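Local coordinates for uncharacterized protein (Bacteroides thetaiotaomicron, PDB 4QNI) that is of unknown function but, as a two-domain, probably lipid-anchored protein, is thought to serve as an auxiliary nutrient-binding protein, at residues Val70-Asp75 against Tyr93-Ala98; Lys135-Leu140 against Lys160-Ile165. All coordinates share one frame; numbering follows the deposited sequence.

Interaction 1 of 2, residues Val70-Asp75 against Tyr93-Ala98; sequences VAHDAD and YEDMGA
His72 and Asp95 meet where two strands of one sheet come to their ends, both flanking strand 135-142: the imidazole at the end of strand 66-72 faces the carboxylate where strand 93-95 runs into a turn. NE2 of His72 donates to OD1 of Asp95 at 2.6 Å, with an N-H...O angle of 153°. The bond leaves close to the ring plane and lands on the syn lone pair of OD1, the two flat groups being turned 38° apart. With CG anti to the backbone N (chi1 -177°), the His72 ring reaches out over the type I turn Asp95-Ala98. There Gly97 O sits 3.5 Å above one ring face, over its centre, while Ala74 N, from the ring's own segment, lies over the opposite face. The close part is the bond together with Gly97, where a side-chain carbon would collide with the ring. A weak bond from Gly97 N also reaches Asp95 OD1, so the oxygen that accepts the imidazole hydrogen bond probably also helps to hold the turn. The Ala74 flank adds only a single van der Waals touch, CB to Asp95 OD2 at 3.4 Å, and every touching residue keeps some exposure to solvent. Replacing His72 by alanine is likely to leave Asp95 without its imidazole partner and open a gap beneath Gly97 O. The short bond to a carboxylate is consistent with a histidine whose protonated form is stabilised, its link to the turn then gaining ionic character.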
loop_
_atom_site.group_PDB
_atom_site.type_symbol
_atom_site.label_atom_id
_atom_site.label_comp_id
_atom_site.label_asym_id
_atom_site.label_seq_id
_atom_site.Cartn_x
_atom_site.Cartn_y
_atom_site.Cartn_z
ATOM N N VAL A 70 -1.763 5.663 33.559
ATOM C CA VAL A 70 -1.023 6.326 32.493
ATOM C C VAL A 70 0.321 6.776 33.064
ATOM O O VAL A 70 0.366 7.290 34.178
ATOM C CB VAL A 70 -1.854 7.531 31.919
ATOM C CG1 VAL A 70 -1.007 8.451 31.045
ATOM C CG2 VAL A 70 -3.089 7.055 31.150
ATOM N N ALA A 71 1.406 6.603 32.304
ATOM C CA ALA A 71 2.717 7.024 32.781
ATOM C C ALA A 71 3.555 7.599 31.653
ATOM O O ALA A 71 3.279 7.347 30.479
ATOM C CB ALA A 71 3.453 5.862 33.451
ATOM N N HIS A 72 4.564 8.396 32.041
ATOM C CA HIS A 72 5.576 8.985 31.175
ATOM C C HIS A 72 6.311 7.827 30.501
ATOM O O HIS A 72 6.529 6.810 31.150
ATOM C CB HIS A 72 6.530 9.866 32.015
ATOM C CG HIS A 72 7.574 10.578 31.211
ATOM N ND1 HIS A 72 8.890 10.667 31.650
ATOM C CD2 HIS A 72 7.469 11.210 30.018
ATOM C CE1 HIS A 72 9.545 11.305 30.704
ATOM N NE2 HIS A 72 8.733 11.648 29.699
ATOM N N ASP A 73 6.577 7.924 29.186
ATOM C CA ASP A 73 7.234 6.853 28.443
ATOM C C ASP A 73 8.458 7.406 27.675
ATOM O O ASP A 73 8.463 7.473 26.450
ATOM C CB ASP A 73 6.225 6.169 27.494
ATOM C CG ASP A 73 6.727 4.887 26.833
ATOM O OD1 ASP A 73 7.893 4.471 27.115
ATOM O OD2 ASP A 73 5.983 4.317 26.023
ATOM N N ALA A 74 9.501 7.773 28.413
ATOM C CA ALA A 74 10.748 8.295 27.847
ATOM C C ALA A 74 11.461 7.229 26.983
ATOM O O ALA A 74 12.104 7.583 25.997
ATOM C CB ALA A 74 11.656 8.786 28.961
ATOM N N ASP A 75 11.254 5.941 27.300
ATOM C CA ASP A 75 11.843 4.795 26.580
ATOM C C ASP A 75 11.449 4.757 25.135
ATOM O O ASP A 75 12.332 4.724 24.294
ATOM C CB ASP A 75 11.470 3.450 27.229
ATOM C CG ASP A 75 12.228 3.118 28.481
ATOM O OD1 ASP A 75 13.447 3.410 28.535
ATOM O OD2 ASP A 75 11.622 2.514 29.392
ATOM N N TYR A 93 13.443 14.694 19.163
ATOM C CA TYR A 93 12.253 15.233 19.814
ATOM C C TYR A 93 12.600 15.345 21.280
ATOM O O TYR A 93 13.198 14.405 21.832
ATOM C CB TYR A 93 11.027 14.333 19.593
ATOM C CG TYR A 93 10.605 14.234 18.149
ATOM C CD1 TYR A 93 9.925 15.278 17.529
ATOM C CD2 TYR A 93 10.852 13.080 17.407
ATOM C CE1 TYR A 93 9.524 15.190 16.199
ATOM C CE2 TYR A 93 10.451 12.979 16.072
ATOM C CZ TYR A 93 9.779 14.035 15.475
ATOM O OH TYR A 93 9.397 13.977 14.152
ATOM N N GLU A 94 12.350 16.495 21.890
ATOM C CA GLU A 94 12.711 16.688 23.292
ATOM C C GLU A 94 11.565 16.280 24.177
ATOM O O GLU A 94 10.407 16.485 23.866
ATOM C CB GLU A 94 13.157 18.125 23.589
ATOM C CG GLU A 94 14.507 18.486 22.989
ATOM C CD GLU A 94 15.728 17.737 23.501
ATOM O OE1 GLU A 94 15.834 17.497 24.729
ATOM O OE2 GLU A 94 16.604 17.422 22.665
ATOM N N ASP A 95 11.912 15.653 25.270
ATOM C CA ASP A 95 10.994 15.100 26.251
ATOM C C ASP A 95 10.396 16.184 27.170
ATOM O O ASP A 95 10.985 16.568 28.167
ATOM C CB ASP A 95 11.757 14.056 27.077
ATOM C CG ASP A 95 10.879 13.161 27.907
ATOM O OD1 ASP A 95 9.679 13.464 28.033
ATOM O OD2 ASP A 95 11.394 12.136 28.418
HETATM N N MSE A 96 9.186 16.586 26.857
HETATM C CA MSE A 96 8.396 17.573 27.591
HETATM C C MSE A 96 7.984 17.103 28.972
HETATM O O MSE A 96 7.736 17.946 29.837
HETATM C CB MSE A 96 7.136 17.860 26.795
HETATM C CG MSE A 96 6.603 19.221 27.007
HETATM SE SE MSE A 96 5.046 19.335 25.900
HETATM C CE MSE A 96 4.903 21.213 25.923
ATOM N N GLY A 97 7.861 15.783 29.153
ATOM C CA GLY A 97 7.474 15.184 30.427
ATOM C C GLY A 97 8.622 14.813 31.349
ATOM O O GLY A 97 8.397 14.206 32.398
ATOM N N ALA A 98 9.859 15.209 30.997
ATOM C CA ALA A 98 11.040 14.908 31.810
ATOM C C ALA A 98 10.961 15.558 33.199
ATOM O O ALA A 98 10.264 16.566 33.385
ATOM C CB ALA A 98 12.315 15.344 31.088
#

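Interaction 2 of 2, residues Lys135-Leu140 against Lys160-Ile165; sequences KWVLPL and KAILRI
Antiparallel pairing of strands 135-142 and 160-168 within a mixed beta-sheet supplies this contact, and it illustrates how backbone bonds and side-chain packing share the work. Leu138 and Leu163 form one hydrogen-bonded pair, with Leu138 N to Leu163 O at 2.8 Å and Leu163 N to Leu138 O at 3.0 Å; Leu140 and Ala161 form the next. Between them lies the non-hydrogen-bonded pair Pro139 and Ile162, a place where proline's missing N-H costs this strand pair no bond. On that face Ile162 splits its branches: CG1, beside the backbone N (chi1 -54°), carries CD1 to 3.6 Å from Pro139 CB, while CG2 presses on Val137 CG1 at 3.5 Å, a tight carbon contact. Leu77 of helix 74-85 packs on both Val137 and Pro139. On the opposite face, CD1 of Leu140 meets CD1 of Leu163, and Phe15 of the third subunit packs on Leu140 and Ala161.

The pairing slackens toward Ile165, whose N makes only a weak bond to Trp136 O. Arg164 bends at chi2 (83°), bringing its CD past Val137 CG2 and its guanidinium under Lys135, whose CB lies 3.8 Å above the plane, over its centre. NE of Arg164 donates to a water at 2.8 Å, placed in the guanidinium plane and also near Trp136 O and Ile165 O. The lysine thus meets the guanidinium with CB and CG, not its ammonium. Lys135 NZ, 5.6 Å from Arg164 NH1, bonds to Leu91 O and Tyr85 OH, while Arg164 NH2 is salt-bridged to Glu225; the cationic ends of these buried residues each have polar partners, which probably eases the nearness of two like charges.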
loop_
_atom_site.group_PDB
_atom_site.type_symbol
_atom_site.label_atom_id
_atom_site.label_comp_id
_atom_site.label_asym_id
_atom_site.label_seq_id
_atom_site.Cartn_x
_atom_site.Cartn_y
_atom_site.Cartn_z
ATOM N N LYS A 135 11.981 20.306 19.660
ATOM C CA LYS A 135 10.793 19.679 19.064
ATOM C C LYS A 135 10.074 18.947 20.208
ATOM O O LYS A 135 10.195 17.729 20.348
ATOM C CB LYS A 135 11.237 18.766 17.898
ATOM C CG LYS A 135 11.942 19.531 16.745
ATOM C CD LYS A 135 12.887 18.656 15.885
ATOM C CE LYS A 135 12.226 17.457 15.240
ATOM N NZ LYS A 135 13.125 16.838 14.226
ATOM N N TRP A 136 9.436 19.739 21.109
ATOM C CA TRP A 136 8.805 19.260 22.342
ATOM C C TRP A 136 7.741 18.220 22.060
ATOM O O TRP A 136 6.832 18.451 21.271
ATOM C CB TRP A 136 8.220 20.405 23.171
ATOM C CG TRP A 136 9.267 21.313 23.774
ATOM C CD1 TRP A 136 9.501 22.616 23.450
ATOM C CD2 TRP A 136 10.228 20.975 24.793
ATOM N NE1 TRP A 136 10.508 23.125 24.241
ATOM C CE2 TRP A 136 10.973 22.139 25.069
ATOM C CE3 TRP A 136 10.495 19.811 25.540
ATOM C CZ2 TRP A 136 11.990 22.168 26.041
ATOM C CZ3 TRP A 136 11.499 19.841 26.500
ATOM C CH2 TRP A 136 12.234 21.008 26.740
ATOM N N VAL A 137 7.864 17.083 22.733
ATOM C CA VAL A 137 6.968 15.948 22.618
ATOM C C VAL A 137 6.592 15.475 24.034
ATOM O O VAL A 137 7.461 15.436 24.921
ATOM C CB VAL A 137 7.700 14.830 21.791
ATOM C CG1 VAL A 137 7.303 13.427 22.208
ATOM C CG2 VAL A 137 7.486 15.017 20.305
ATOM N N LEU A 138 5.330 15.050 24.226
ATOM C CA LEU A 138 4.932 14.479 25.498
ATOM C C LEU A 138 4.729 12.981 25.287
ATOM O O LEU A 138 3.741 12.608 24.645
ATOM C CB LEU A 138 3.669 15.166 26.062
ATOM C CG LEU A 138 3.151 14.638 27.409
ATOM C CD1 LEU A 138 4.189 14.841 28.513
ATOM C CD2 LEU A 138 1.795 15.299 27.770
ATOM N N PRO A 139 5.661 12.104 25.770
ATOM C CA PRO A 139 5.490 10.651 25.546
ATOM C C PRO A 139 4.722 9.961 26.694
ATOM O O PRO A 139 5.116 10.077 27.843
ATOM C CB PRO A 139 6.931 10.158 25.437
ATOM C CG PRO A 139 7.746 11.108 26.350
ATOM C CD PRO A 139 6.914 12.389 26.509
ATOM N N LEU A 140 3.627 9.244 26.377
ATOM C CA LEU A 140 2.767 8.585 27.369
ATOM C C LEU A 140 2.499 7.145 27.021
ATOM O O LEU A 140 2.502 6.781 25.856
ATOM C CB LEU A 140 1.386 9.307 27.491
ATOM C CG LEU A 140 1.407 10.814 27.784
ATOM C CD1 LEU A 140 0.095 11.456 27.421
ATOM C CD2 LEU A 140 1.742 11.075 29.221
ATOM N N LYS A 160 0.383 3.410 23.296
ATOM C CA LYS A 160 1.407 4.440 23.423
ATOM C C LYS A 160 1.066 5.664 22.604
ATOM O O LYS A 160 0.553 5.544 21.499
ATOM C CB LYS A 160 2.784 3.874 23.022
ATOM C CG LYS A 160 3.452 3.174 24.203
ATOM C CD LYS A 160 4.302 2.016 23.790
ATOM C CE LYS A 160 5.146 1.482 24.917
ATOM N NZ LYS A 160 4.359 1.191 26.149
ATOM N N ALA A 161 1.335 6.845 23.163
ATOM C CA ALA A 161 1.060 8.120 22.522
ATOM C C ALA A 161 2.298 9.049 22.624
ATOM O O ALA A 161 2.654 9.490 23.723
ATOM C CB ALA A 161 -0.168 8.778 23.169
ATOM N N ILE A 162 2.955 9.320 21.484
ATOM C CA ILE A 162 4.093 10.221 21.390
ATOM C C ILE A 162 3.513 11.492 20.791
ATOM O O ILE A 162 3.262 11.550 19.587
ATOM C CB ILE A 162 5.256 9.592 20.584
ATOM C CG1 ILE A 162 5.690 8.203 21.120
ATOM C CG2 ILE A 162 6.444 10.533 20.463
ATOM C CD1 ILE A 162 5.927 8.014 22.697
ATOM N N LEU A 163 3.175 12.475 21.666
ATOM C CA LEU A 163 2.461 13.666 21.222
ATOM C C LEU A 163 3.347 14.879 20.965
ATOM O O LEU A 163 3.868 15.493 21.896
ATOM C CB LEU A 163 1.308 14.059 22.179
ATOM C CG LEU A 163 0.418 12.930 22.758
ATOM C CD1 LEU A 163 -0.410 13.431 23.942
ATOM C CD2 LEU A 163 -0.444 12.254 21.671
ATOM N N ARG A 164 3.489 15.236 19.683
ATOM C CA ARG A 164 4.169 16.456 19.297
ATOM C C ARG A 164 3.194 17.568 19.597
ATOM O O ARG A 164 2.124 17.647 18.957
ATOM C CB ARG A 164 4.603 16.458 17.819
ATOM C CG ARG A 164 5.201 17.797 17.378
ATOM C CD ARG A 164 6.671 17.909 17.735
ATOM N NE ARG A 164 7.235 19.221 17.412
ATOM C CZ ARG A 164 7.842 19.538 16.269
ATOM N NH1 ARG A 164 7.901 18.665 15.275
ATOM N NH2 ARG A 164 8.358 20.744 16.100
ATOM N N ILE A 165 3.496 18.334 20.652
ATOM C CA ILE A 165 2.588 19.391 21.070
ATOM C C ILE A 165 2.877 20.659 20.347
ATOM O O ILE A 165 4.000 21.195 20.423
ATOM C CB ILE A 165 2.640 19.636 22.606
ATOM C CG1 ILE A 165 2.400 18.325 23.420
ATOM C CG2 ILE A 165 1.705 20.784 23.014
ATOM C CD1 ILE A 165 1.116 17.648 23.197
HETATM O O HOH W 1 6.652 20.766 19.733
#

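How the interactions relate
Interaction 1 is a surface contact and interaction 2 a buried one, yet both build on the same sheet, their centres about 7 Å apart. Strand 135-142 is the shared element: it pairs with 66-72, with 93-95 and with 160-168, and Glu94 O and Met96 N probably both hydrogen-bond to the backbone of Val137. Pro139 stands at the junction, its CD 3.3 Å from Asp95 OD1. Chemistry follows place. Near solvent, one histidine-carboxylate bond and a turn connect segments that are not paired as strands; inside, regular backbone bonds and aliphatic packing dominate, and the charged groups at one end are matched by water, carbonyl, hydroxyl and carboxylate partners.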